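Amidohydrolase (Thermotoga maritima, PDB 3OOQ) probably acts as a hydrolase of the amidohydrolase family, possibly as an allantoinase. Local coordinates at residues K192-Q197 against V216-I221; V87-K92 against R180-K185; I237-A240 against G244-L247; M225-H228 against D232-T235. All blocks are in the same frame, centred on the assembly; numbering follows the deposited sequence.

How the contacts relate
All four contacts lie within the amidohydrolase-family region, of the TIM-barrel clan. Along the chain, contact 2 closes before contact 1 opens, contact 4 follows and contact 3 comes last. Contacts 1 and 2 share helix 172-198, their centres about 14 Å apart; contacts 3 and 4 share helix 230-243, with centres about 11 Å apart, inside one beta-alpha-beta unit. Between the pairs the side chains are continuous: F183 of contact 2 meets both L217 of contact 1 and F245 of contact 3, and F245 and L247 go on to the selenomethionine M225 of contact 4. Packing thus runs from the outer helix 172-198 to strand 223-227, while the E194-R218 pair of contact 1 stands at the surface.

Contact 1: K192-Q197 against V216-I221; sequences KKELAQ and VLRKKI
A single long salt bridge is all that joins these two segments: OE1 of E194 stands 3.8 Å from NH2 of R218, while the nearest alpha carbons, those of the same two residues, are 13.7 Å apart. The side chains span that gap from opposite directions. E194 is extended beyond CG, and R218, extended from CG to NE with CG anti to the carbonyl carbon (chi1 -73°), carries its guanidinium out toward E194. Carboxylate and guanidinium do not lie flat against each other; their planes are turned 55° apart, and OE1 approaches the guanidinium obliquely. At this length the attraction is probably weak, and both groups are exposed to solvent.

Helix 208-217 closes in a Schellman motif whose C-prime residue is K219, with positive phi; the backbone N of K219 returns to O of V216 at 2.9 Å, and N of K220 reaches back to the carbonyl of the residue just before V216. R218, the first residue past the helical backbone angles, points its CB toward helix 172-198, on which E194 sits.

The stronger partner of the guanidinium is E214, which forms a salt bridge with NE of R218 and another with NZ of K193. This shared carboxylate probably offsets some of the like charge between K193 NZ and R218 NH2, which are 6.1 Å apart. Against the same long helix, R218 also touches M190.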
loop_
_atom_site.group_PDB
_atom_site.type_symbol
_atom_site.label_atom_id
_atom_site.label_comp_id
_atom_site.label_asym_id
_atom_site.label_seq_id
_atom_site.Cartn_x
_atom_site.Cartn_y
_atom_site.Cartn_z
ATOM N N LYS F 192 28.400 -10.124 -32.229
ATOM C CA LYS F 192 28.383 -8.744 -32.725
ATOM C C LYS F 192 29.793 -8.157 -32.788
ATOM O O LYS F 192 30.142 -7.484 -33.756
ATOM C CB LYS F 192 27.467 -7.851 -31.886
ATOM C CG LYS F 192 25.988 -8.106 -32.111
ATOM C CD LYS F 192 25.161 -7.237 -31.176
ATOM C CE LYS F 192 23.707 -7.684 -31.116
ATOM N NZ LYS F 192 23.064 -7.179 -29.844
ATOM N N LYS F 193 30.598 -8.441 -31.764
ATOM C CA LYS F 193 31.993 -7.988 -31.714
ATOM C C LYS F 193 32.836 -8.600 -32.813
ATOM O O LYS F 193 33.695 -7.928 -33.392
ATOM C CB LYS F 193 32.626 -8.346 -30.380
ATOM C CG LYS F 193 32.413 -7.335 -29.290
ATOM C CD LYS F 193 32.827 -7.962 -27.994
ATOM C CE LYS F 193 33.427 -6.971 -27.069
ATOM N NZ LYS F 193 34.294 -7.681 -26.102
ATOM N N GLU F 194 32.608 -9.878 -33.085
ATOM C CA GLU F 194 33.351 -10.557 -34.134
ATOM C C GLU F 194 32.890 -10.062 -35.512
ATOM O O GLU F 194 33.708 -9.875 -36.406
ATOM C CB GLU F 194 33.293 -12.092 -33.959
ATOM C CG GLU F 194 34.289 -12.618 -32.870
ATOM C CD GLU F 194 33.975 -14.035 -32.326
ATOM O OE1 GLU F 194 34.113 -14.245 -31.089
ATOM O OE2 GLU F 194 33.592 -14.933 -33.121
ATOM N N LEU F 195 31.595 -9.791 -35.664
ATOM C CA LEU F 195 31.063 -9.210 -36.902
ATOM C C LEU F 195 31.593 -7.791 -37.147
ATOM O O LEU F 195 31.678 -7.353 -38.290
ATOM C CB LEU F 195 29.523 -9.234 -36.912
ATOM C CG LEU F 195 28.711 -8.643 -38.085
ATOM C CD1 LEU F 195 28.989 -9.365 -39.394
ATOM C CD2 LEU F 195 27.218 -8.671 -37.789
ATOM N N ALA F 196 31.952 -7.084 -36.074
ATOM C CA ALA F 196 32.582 -5.766 -36.175
ATOM C C ALA F 196 34.084 -5.872 -36.439
ATOM O O ALA F 196 34.626 -5.133 -37.261
ATOM C CB ALA F 196 32.327 -4.957 -34.916
ATOM N N GLN F 197 34.741 -6.784 -35.720
ATOM C CA GLN F 197 36.163 -7.089 -35.880
ATOM C C GLN F 197 36.507 -7.434 -37.331
ATOM O O GLN F 197 37.504 -6.946 -37.872
ATOM C CB GLN F 197 36.539 -8.259 -34.958
ATOM C CG GLN F 197 37.962 -8.799 -35.103
ATOM C CD GLN F 197 38.917 -8.205 -34.086
ATOM O OE1 GLN F 197 38.587 -8.087 -32.902
ATOM N NE2 GLN F 197 40.109 -7.831 -34.540
ATOM N N VAL F 216 33.811 -14.916 -18.476
ATOM C CA VAL F 216 33.388 -16.248 -18.059
ATOM C C VAL F 216 33.341 -17.220 -19.238
ATOM O O VAL F 216 33.866 -18.317 -19.143
ATOM C CB VAL F 216 32.036 -16.217 -17.306
ATOM C CG1 VAL F 216 31.550 -17.661 -16.990
ATOM C CG2 VAL F 216 32.162 -15.420 -16.028
ATOM N N LEU F 217 32.736 -16.819 -20.353
ATOM C CA LEU F 217 32.656 -17.709 -21.519
ATOM C C LEU F 217 34.002 -17.992 -22.169
ATOM O O LEU F 217 34.200 -19.065 -22.744
ATOM C CB LEU F 217 31.635 -17.216 -22.558
ATOM C CG LEU F 217 30.169 -17.200 -22.104
ATOM C CD1 LEU F 217 29.255 -17.092 -23.313
ATOM C CD2 LEU F 217 29.809 -18.459 -21.298
ATOM N N ARG F 218 34.928 -17.042 -22.064
ATOM C CA ARG F 218 36.298 -17.235 -22.553
ATOM C C ARG F 218 37.153 -17.914 -21.502
ATOM O O ARG F 218 38.350 -18.040 -21.675
ATOM C CB ARG F 218 36.933 -15.903 -22.953
ATOM C CG ARG F 218 36.410 -15.311 -24.241
ATOM C CD ARG F 218 37.189 -14.048 -24.619
ATOM N NE ARG F 218 36.578 -13.400 -25.774
ATOM C CZ ARG F 218 36.772 -13.766 -27.044
ATOM N NH1 ARG F 218 37.577 -14.777 -27.342
ATOM N NH2 ARG F 218 36.135 -13.127 -28.023
ATOM N N LYS F 219 36.525 -18.337 -20.404
ATOM C CA LYS F 219 37.205 -19.043 -19.309
ATOM C C LYS F 219 38.343 -18.268 -18.633
ATOM O O LYS F 219 39.232 -18.871 -18.036
ATOM C CB LYS F 219 37.698 -20.424 -19.752
ATOM C CG LYS F 219 36.587 -21.348 -20.191
ATOM C CD LYS F 219 37.148 -22.739 -20.403
ATOM C CE LYS F 219 36.116 -23.684 -20.927
ATOM N NZ LYS F 219 36.570 -25.094 -20.787
ATOM N N LYS F 220 38.300 -16.941 -18.697
ATOM C CA LYS F 220 39.284 -16.133 -17.984
ATOM C C LYS F 220 39.053 -16.229 -16.481
ATOM O O LYS F 220 39.995 -16.208 -15.704
ATOM C CB LYS F 220 39.249 -14.679 -18.450
ATOM C CG LYS F 220 39.687 -14.488 -19.894
ATOM C CD LYS F 220 39.445 -13.038 -20.321
ATOM C CE LYS F 220 39.977 -12.749 -21.730
ATOM N NZ LYS F 220 41.289 -13.445 -21.982
ATOM N N ILE F 221 37.789 -16.348 -16.074
ATOM C CA ILE F 221 37.457 -16.521 -14.658
ATOM C C ILE F 221 36.343 -17.544 -14.524
ATOM O O ILE F 221 35.553 -17.704 -15.457
ATOM C CB ILE F 221 37.009 -15.181 -13.971
ATOM C CG1 ILE F 221 35.873 -14.504 -14.745
ATOM C CG2 ILE F 221 38.230 -14.253 -13.749
ATOM C CD1 ILE F 221 35.210 -13.251 -14.042
#

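Contact 2: V87-K92 against R180-K185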
loop_
_atom_site.group_PDB
_atom_site.type_symbol
_atom_site.label_atom_id
_atom_site.label_comp_id
_atom_site.label_asym_id
_atom_site.label_seq_id
_atom_site.Cartn_x
_atom_site.Cartn_y
_atom_site.Cartn_z
ATOM N N VAL F 87 20.081 -9.731 -12.230
ATOM C CA VAL F 87 21.273 -9.879 -13.069
ATOM C C VAL F 87 22.189 -8.669 -12.902
ATOM O O VAL F 87 22.075 -7.689 -13.643
ATOM C CB VAL F 87 20.895 -10.046 -14.560
ATOM C CG1 VAL F 87 22.124 -10.356 -15.416
ATOM C CG2 VAL F 87 19.863 -11.145 -14.749
ATOM N N THR F 88 23.087 -8.736 -11.924
ATOM C CA THR F 88 24.070 -7.683 -11.707
ATOM C C THR F 88 25.534 -8.171 -11.793
ATOM O O THR F 88 26.316 -7.959 -10.862
ATOM C CB THR F 88 23.836 -6.964 -10.360
ATOM O OG1 THR F 88 23.938 -7.913 -9.289
ATOM C CG2 THR F 88 22.456 -6.299 -10.316
ATOM N N PRO F 89 25.929 -8.780 -12.931
ATOM C CA PRO F 89 27.319 -9.254 -13.092
ATOM C C PRO F 89 28.360 -8.138 -13.043
ATOM O O PRO F 89 29.508 -8.401 -12.707
ATOM C CB PRO F 89 27.324 -9.877 -14.492
ATOM C CG PRO F 89 26.174 -9.228 -15.207
ATOM C CD PRO F 89 25.137 -8.954 -14.171
ATOM N N HIS F 90 27.949 -6.917 -13.388
ATOM C CA HIS F 90 28.844 -5.765 -13.492
ATOM C C HIS F 90 29.281 -5.182 -12.144
ATOM O O HIS F 90 30.266 -4.451 -12.099
ATOM C CB HIS F 90 28.165 -4.653 -14.320
ATOM C CG HIS F 90 26.914 -4.125 -13.689
ATOM N ND1 HIS F 90 25.889 -4.949 -13.280
ATOM C CD2 HIS F 90 26.539 -2.865 -13.365
ATOM C CE1 HIS F 90 24.930 -4.223 -12.739
ATOM N NE2 HIS F 90 25.298 -2.953 -12.779
ATOM N N VAL F 91 28.540 -5.448 -11.062
ATOM C CA VAL F 91 28.939 -4.911 -9.763
ATOM C C VAL F 91 30.045 -5.773 -9.139
ATOM O O VAL F 91 30.099 -6.982 -9.363
ATOM C CB VAL F 91 27.753 -4.676 -8.760
ATOM C CG1 VAL F 91 26.599 -3.835 -9.406
ATOM C CG2 VAL F 91 27.230 -5.989 -8.162
ATOM N N LYS F 92 30.923 -5.138 -8.371
ATOM C CA LYS F 92 32.091 -5.815 -7.796
ATOM C C LYS F 92 32.080 -5.747 -6.270
ATOM O O LYS F 92 31.868 -4.683 -5.696
ATOM C CB LYS F 92 33.392 -5.166 -8.305
ATOM C CG LYS F 92 33.435 -4.798 -9.789
ATOM C CD LYS F 92 34.844 -4.264 -10.227
ATOM C CE LYS F 92 35.937 -5.335 -10.010
ATOM N NZ LYS F 92 37.261 -5.026 -10.680
ATOM N N ARG F 180 20.310 -18.644 -18.059
ATOM C CA ARG F 180 20.396 -19.038 -19.470
ATOM C C ARG F 180 20.210 -17.860 -20.414
ATOM O O ARG F 180 20.903 -17.732 -21.439
ATOM C CB ARG F 180 19.313 -20.045 -19.813
ATOM C CG ARG F 180 19.738 -21.445 -19.752
ATOM C CD ARG F 180 18.914 -22.344 -20.717
ATOM N NE ARG F 180 19.392 -23.670 -20.421
ATOM C CZ ARG F 180 19.027 -24.350 -19.343
ATOM N NH1 ARG F 180 19.551 -25.548 -19.108
ATOM N NH2 ARG F 180 18.107 -23.847 -18.518
ATOM N N ASP F 181 19.229 -17.026 -20.087
ATOM C CA ASP F 181 18.930 -15.875 -20.902
ATOM C C ASP F 181 20.165 -14.966 -20.921
ATOM O O ASP F 181 20.556 -14.486 -21.981
ATOM C CB ASP F 181 17.690 -15.156 -20.351
ATOM C CG ASP F 181 17.340 -13.931 -21.126
ATOM O OD1 ASP F 181 16.745 -14.067 -22.208
ATOM O OD2 ASP F 181 17.662 -12.818 -20.662
ATOM N N TYR F 182 20.769 -14.750 -19.748
ATOM C CA TYR F 182 21.931 -13.888 -19.620
ATOM C C TYR F 182 23.050 -14.339 -20.559
ATOM O O TYR F 182 23.568 -13.559 -21.372
ATOM C CB TYR F 182 22.440 -13.850 -18.172
ATOM C CG TYR F 182 23.790 -13.164 -18.009
ATOM C CD1 TYR F 182 23.951 -11.807 -18.320
ATOM C CD2 TYR F 182 24.910 -13.875 -17.568
ATOM C CE1 TYR F 182 25.160 -11.183 -18.192
ATOM C CE2 TYR F 182 26.154 -13.232 -17.403
ATOM C CZ TYR F 182 26.265 -11.889 -17.741
ATOM O OH TYR F 182 27.471 -11.235 -17.623
ATOM N N PHE F 183 23.427 -15.605 -20.459
ATOM C CA PHE F 183 24.527 -16.084 -21.295
ATOM C C PHE F 183 24.160 -16.141 -22.790
ATOM O O PHE F 183 25.037 -15.976 -23.646
ATOM C CB PHE F 183 25.108 -17.410 -20.761
ATOM C CG PHE F 183 25.986 -17.216 -19.547
ATOM C CD1 PHE F 183 27.224 -16.586 -19.670
ATOM C CD2 PHE F 183 25.565 -17.624 -18.283
ATOM C CE1 PHE F 183 28.041 -16.367 -18.550
ATOM C CE2 PHE F 183 26.371 -17.424 -17.160
ATOM C CZ PHE F 183 27.623 -16.796 -17.299
ATOM N N THR F 184 22.882 -16.350 -23.110
ATOM C CA THR F 184 22.456 -16.299 -24.514
ATOM C C THR F 184 22.771 -14.898 -25.077
ATOM O O THR F 184 23.291 -14.748 -26.194
ATOM C CB THR F 184 20.939 -16.634 -24.666
ATOM O OG1 THR F 184 20.694 -17.963 -24.202
ATOM C CG2 THR F 184 20.479 -16.543 -26.094
ATOM N N LYS F 185 22.485 -13.870 -24.281
ATOM C CA LYS F 185 22.806 -12.499 -24.684
ATOM C C LYS F 185 24.306 -12.228 -24.765
ATOM O O LYS F 185 24.738 -11.494 -25.647
ATOM C CB LYS F 185 22.139 -11.498 -23.748
ATOM C CG LYS F 185 20.653 -11.473 -23.941
ATOM C CD LYS F 185 19.958 -11.286 -22.613
ATOM C CE LYS F 185 19.303 -9.945 -22.500
ATOM N NZ LYS F 185 17.975 -10.038 -21.752
#
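Y182, on helix 172-198 of this amidohydrolase-family chain, brings its ring and hydroxyl up to V87 and P89 of the loop that follows strand 54-64. There T88 to V91 make a type I beta turn, with P89 at its second position.

The apolar contacts come from one methyl of V87 and from CB and CG of the proline ring. CG1 of V87 reaches CD1 of Y182 at 3.7 Å, and CG of P89 lies 3.7 Å from CZ of Y182, both approaching obliquely. Nearer still, CB and CG of P89 are each 3.4 Å from OH of Y182. A first torsion with CG anti to the backbone N (chi1 170°) carries the tyrosine to them. An alanine in place of Y182 would remove the ring and hydroxyl, and is likely to open a gap beside V87 and P89 and leave the carbonyl of K209 without this donor.

Polar bonds fix the surroundings. The Y182 hydroxyl bonds to O of K209, whose NZ in turn bonds to O of V87, so helix 208-217 ties down both sides. Within helix 172-198, NZ of K185 forms a salt bridge with OD2 of D181 at 3.0 Å, OD2 accepting on its syn lone pair.

O of R180 accepts from N and OG1 of T184 on opposite faces of its plane, OG1 at 2.8 Å and 38° out of that plane.

Contact 3: I237-A240 against G244-L247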
loop_
_atom_site.group_PDB
_atom_site.type_symbol
_atom_site.label_atom_id
_atom_site.label_comp_id
_atom_site.label_asym_id
_atom_site.label_seq_id
_atom_site.Cartn_x
_atom_site.Cartn_y
_atom_site.Cartn_z
ATOM N N ILE F 237 25.708 -27.208 -12.906
ATOM C CA ILE F 237 26.626 -27.936 -13.817
ATOM C C ILE F 237 26.061 -27.996 -15.258
ATOM O O ILE F 237 26.797 -27.757 -16.238
ATOM C CB ILE F 237 26.963 -29.359 -13.266
ATOM C CG1 ILE F 237 27.687 -29.249 -11.912
ATOM C CG2 ILE F 237 27.844 -30.173 -14.252
ATOM C CD1 ILE F 237 27.631 -30.539 -11.097
ATOM N N ARG F 238 24.761 -28.280 -15.390
ATOM C CA ARG F 238 24.141 -28.353 -16.721
ATOM C C ARG F 238 24.322 -27.054 -17.474
ATOM O O ARG F 238 24.648 -27.057 -18.660
ATOM C CB ARG F 238 22.652 -28.689 -16.658
ATOM C CG ARG F 238 22.355 -30.152 -16.554
ATOM C CD ARG F 238 20.887 -30.474 -16.934
ATOM N NE ARG F 238 19.873 -29.641 -16.269
ATOM C CZ ARG F 238 19.505 -29.739 -14.996
ATOM N NH1 ARG F 238 20.074 -30.630 -14.180
ATOM N NH2 ARG F 238 18.553 -28.929 -14.526
ATOM N N ILE F 239 24.123 -25.946 -16.778
ATOM C CA ILE F 239 24.283 -24.645 -17.419
ATOM C C ILE F 239 25.747 -24.367 -17.784
ATOM O O ILE F 239 26.032 -23.875 -18.871
ATOM C CB ILE F 239 23.673 -23.521 -16.562
ATOM C CG1 ILE F 239 22.130 -23.649 -16.621
ATOM C CG2 ILE F 239 24.143 -22.152 -17.066
ATOM C CD1 ILE F 239 21.392 -22.910 -15.538
ATOM N N ALA F 240 26.657 -24.668 -16.865
ATOM C CA ALA F 240 28.085 -24.485 -17.116
ATOM C C ALA F 240 28.504 -25.252 -18.369
ATOM O O ALA F 240 29.231 -24.725 -19.214
ATOM C CB ALA F 240 28.905 -24.927 -15.917
ATOM N N GLY F 244 29.788 -23.911 -21.850
ATOM C CA GLY F 244 31.224 -24.179 -21.813
ATOM C C GLY F 244 32.032 -23.247 -20.925
ATOM O O GLY F 244 33.045 -22.715 -21.356
ATOM N N PHE F 245 31.590 -23.025 -19.690
ATOM C CA PHE F 245 32.421 -22.272 -18.746
ATOM C C PHE F 245 32.884 -23.090 -17.533
ATOM O O PHE F 245 32.332 -24.157 -17.240
ATOM C CB PHE F 245 31.788 -20.919 -18.355
ATOM C CG PHE F 245 30.396 -21.009 -17.742
ATOM C CD1 PHE F 245 30.223 -21.307 -16.391
ATOM C CD2 PHE F 245 29.268 -20.706 -18.496
ATOM C CE1 PHE F 245 28.964 -21.321 -15.820
ATOM C CE2 PHE F 245 27.995 -20.722 -17.920
ATOM C CZ PHE F 245 27.849 -21.028 -16.587
ATOM N N ASN F 246 33.919 -22.597 -16.853
ATOM C CA ASN F 246 34.409 -23.211 -15.619
ATOM C C ASN F 246 33.563 -22.839 -14.430
ATOM O O ASN F 246 33.099 -21.708 -14.334
ATOM C CB ASN F 246 35.854 -22.795 -15.340
ATOM C CG ASN F 246 36.812 -23.302 -16.400
ATOM O OD1 ASN F 246 36.645 -24.392 -16.877
ATOM N ND2 ASN F 246 37.797 -22.494 -16.778
ATOM N N LEU F 247 33.393 -23.784 -13.511
ATOM C CA LEU F 247 32.615 -23.515 -12.313
ATOM C C LEU F 247 33.246 -24.021 -11.047
ATOM O O LEU F 247 34.039 -24.965 -11.048
ATOM C CB LEU F 247 31.171 -24.062 -12.430
ATOM C CG LEU F 247 30.837 -25.526 -12.089
ATOM C CD1 LEU F 247 29.419 -25.687 -11.612
ATOM C CD2 LEU F 247 31.048 -26.409 -13.300
HETATM O O HOH W 1 31.869 -26.553 -18.315
#
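A Schellman motif ends helix 230-243, and this contact folds the chain back over the last turns of that helix. N of F245 donates to O of A240 at 2.9 Å, with an N-H...O angle of 156°. G244, with positive phi, is the C-prime residue that lets the chain reverse. Water 1 donates to O of F245 at 2.7 Å and, weakly, to O of A240.

The F245 ring then lies over the helix. CA of A240 sits above one face, 3.6 Å from the ring centroid and 18° off its normal, a CH-pi contact. CB of A240 approaches CE1 of F245 at 3.6 Å, and CG2 of I239 lies alongside CZ. With CG between the backbone N and the carbonyl carbon (chi1 57°), the ring turns back onto A240. A serine at F245 would probably leave A240 CA without its aromatic cover and open a gap beside I239.

L247 adds to this: CD2 meets CB of A240 at 3.7 Å, and CD1 meets CG1 of I237, the side chains crossing at about a right angle. Such a helix end, a short loop then passing into strand 247-249, forms the second connection of a beta-alpha-beta crossover.

Contact 4: M225-H228 against D232-T235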
loop_
_atom_site.group_PDB
_atom_site.type_symbol
_atom_site.label_atom_id
_atom_site.label_comp_id
_atom_site.label_asym_id
_atom_site.label_seq_id
_atom_site.Cartn_x
_atom_site.Cartn_y
_atom_site.Cartn_z
HETATM N N MSE F 225 29.192 -20.740 -8.159
HETATM C CA MSE F 225 27.767 -21.075 -8.212
HETATM C C MSE F 225 27.205 -21.612 -6.908
HETATM O O MSE F 225 27.469 -22.756 -6.532
HETATM C CB MSE F 225 27.493 -22.045 -9.367
HETATM C CG MSE F 225 27.810 -21.404 -10.695
HETATM SE SE MSE F 225 27.672 -22.600 -12.212
HETATM C CE MSE F 225 26.126 -21.777 -13.049
ATOM N N HIS F 226 26.434 -20.756 -6.236
ATOM C CA HIS F 226 25.827 -21.028 -4.927
ATOM C C HIS F 226 24.701 -22.045 -5.120
ATOM O O HIS F 226 23.743 -21.763 -5.849
ATOM C CB HIS F 226 25.292 -19.687 -4.343
ATOM C CG HIS F 226 24.352 -19.820 -3.178
ATOM N ND1 HIS F 226 23.043 -20.268 -3.300
ATOM C CD2 HIS F 226 24.518 -19.515 -1.869
ATOM C CE1 HIS F 226 22.456 -20.248 -2.113
ATOM N NE2 HIS F 226 23.335 -19.805 -1.224
ATOM N N ALA F 227 24.818 -23.208 -4.478
ATOM C CA ALA F 227 23.788 -24.252 -4.537
ATOM C C ALA F 227 23.854 -25.208 -3.359
ATOM O O ALA F 227 24.933 -25.668 -2.986
ATOM C CB ALA F 227 23.873 -25.058 -5.855
ATOM N N HIS F 228 22.690 -25.536 -2.800
ATOM C CA HIS F 228 22.618 -26.408 -1.630
ATOM C C HIS F 228 22.034 -27.756 -1.994
ATOM O O HIS F 228 22.695 -28.771 -1.835
ATOM C CB HIS F 228 21.790 -25.754 -0.507
ATOM C CG HIS F 228 22.431 -24.543 0.090
ATOM N ND1 HIS F 228 23.511 -24.619 0.946
ATOM C CD2 HIS F 228 22.151 -23.222 -0.047
ATOM C CE1 HIS F 228 23.869 -23.398 1.313
ATOM N NE2 HIS F 228 23.062 -22.532 0.721
ATOM N N ASP F 232 19.864 -28.510 -7.545
ATOM C CA ASP F 232 20.379 -27.175 -7.897
ATOM C C ASP F 232 21.851 -27.217 -8.266
ATOM O O ASP F 232 22.269 -26.486 -9.161
ATOM C CB ASP F 232 20.197 -26.167 -6.765
ATOM C CG ASP F 232 18.739 -25.775 -6.553
ATOM O OD1 ASP F 232 18.028 -25.515 -7.550
ATOM O OD2 ASP F 232 18.315 -25.787 -5.381
ATOM N N ILE F 233 22.638 -28.039 -7.562
ATOM C CA ILE F 233 24.047 -28.271 -7.937
ATOM C C ILE F 233 24.143 -28.822 -9.359
ATOM O O ILE F 233 24.933 -28.354 -10.167
ATOM C CB ILE F 233 24.772 -29.231 -6.943
ATOM C CG1 ILE F 233 24.750 -28.688 -5.503
ATOM C CG2 ILE F 233 26.216 -29.465 -7.373
ATOM C CD1 ILE F 233 24.974 -29.787 -4.415
ATOM N N LEU F 234 23.306 -29.795 -9.680
ATOM C CA LEU F 234 23.325 -30.425 -11.010
ATOM C C LEU F 234 22.852 -29.450 -12.090
ATOM O O LEU F 234 23.381 -29.453 -13.182
ATOM C CB LEU F 234 22.480 -31.700 -11.026
ATOM C CG LEU F 234 23.010 -32.840 -10.152
ATOM C CD1 LEU F 234 21.888 -33.844 -9.879
ATOM C CD2 LEU F 234 24.202 -33.537 -10.816
ATOM N N THR F 235 21.880 -28.604 -11.757
ATOM C CA THR F 235 21.419 -27.554 -12.683
ATOM C C THR F 235 22.561 -26.581 -12.976
ATOM O O THR F 235 22.794 -26.210 -14.121
ATOM C CB THR F 235 20.205 -26.768 -12.090
ATOM O OG1 THR F 235 19.096 -27.648 -11.967
ATOM C CG2 THR F 235 19.782 -25.599 -12.994
HETATM O O HOH W 2 19.633 -25.161 -3.343
#
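CB of A227 points at the first turn of helix 230-243, meeting CG1 of I233 at 3.8 Å and the backbone N of the same isoleucine at 3.7 Å. CB of D232 comes up to this methyl as well, 3.9 Å away. The small alanine thus lets the strand and helix come close, with alpha carbons of A227 and I233 5.3 Å apart. I233 reaches farther along: its CD1 stands 3.6 Å from O of H228. CG1 lies anti to the carbonyl carbon (chi1 -59°), and from there the chain extends past A227 to the carbonyl of the next residue.

Polar atoms are joined through water 2. It accepts from N of H228 at 3.1 Å and donates to OD2 of D232, linking the backbone just past the strand to the helix. OD2 of D232 also pairs with NE of R172 in a salt bridge, which probably helps to stabilise the buried negative charge.

Farther out, ND1 of H228 and OG1 of T253 are hydrogen-bonded, and the H228 ring is stacked on H251; H226 meets the H251 ring at a steep angle. Histidines at strand ends commonly line the active-site end of the barrel in this family, and H226 and H228 are probably so placed. Strand 223-227 pairs in parallel with strands 143-153 and 247-249. The contact joins its C-terminal end to the first turn of helix 230-243, the first connection of the beta-alpha-beta unit, and I233 also packs on I249 of strand 247-249.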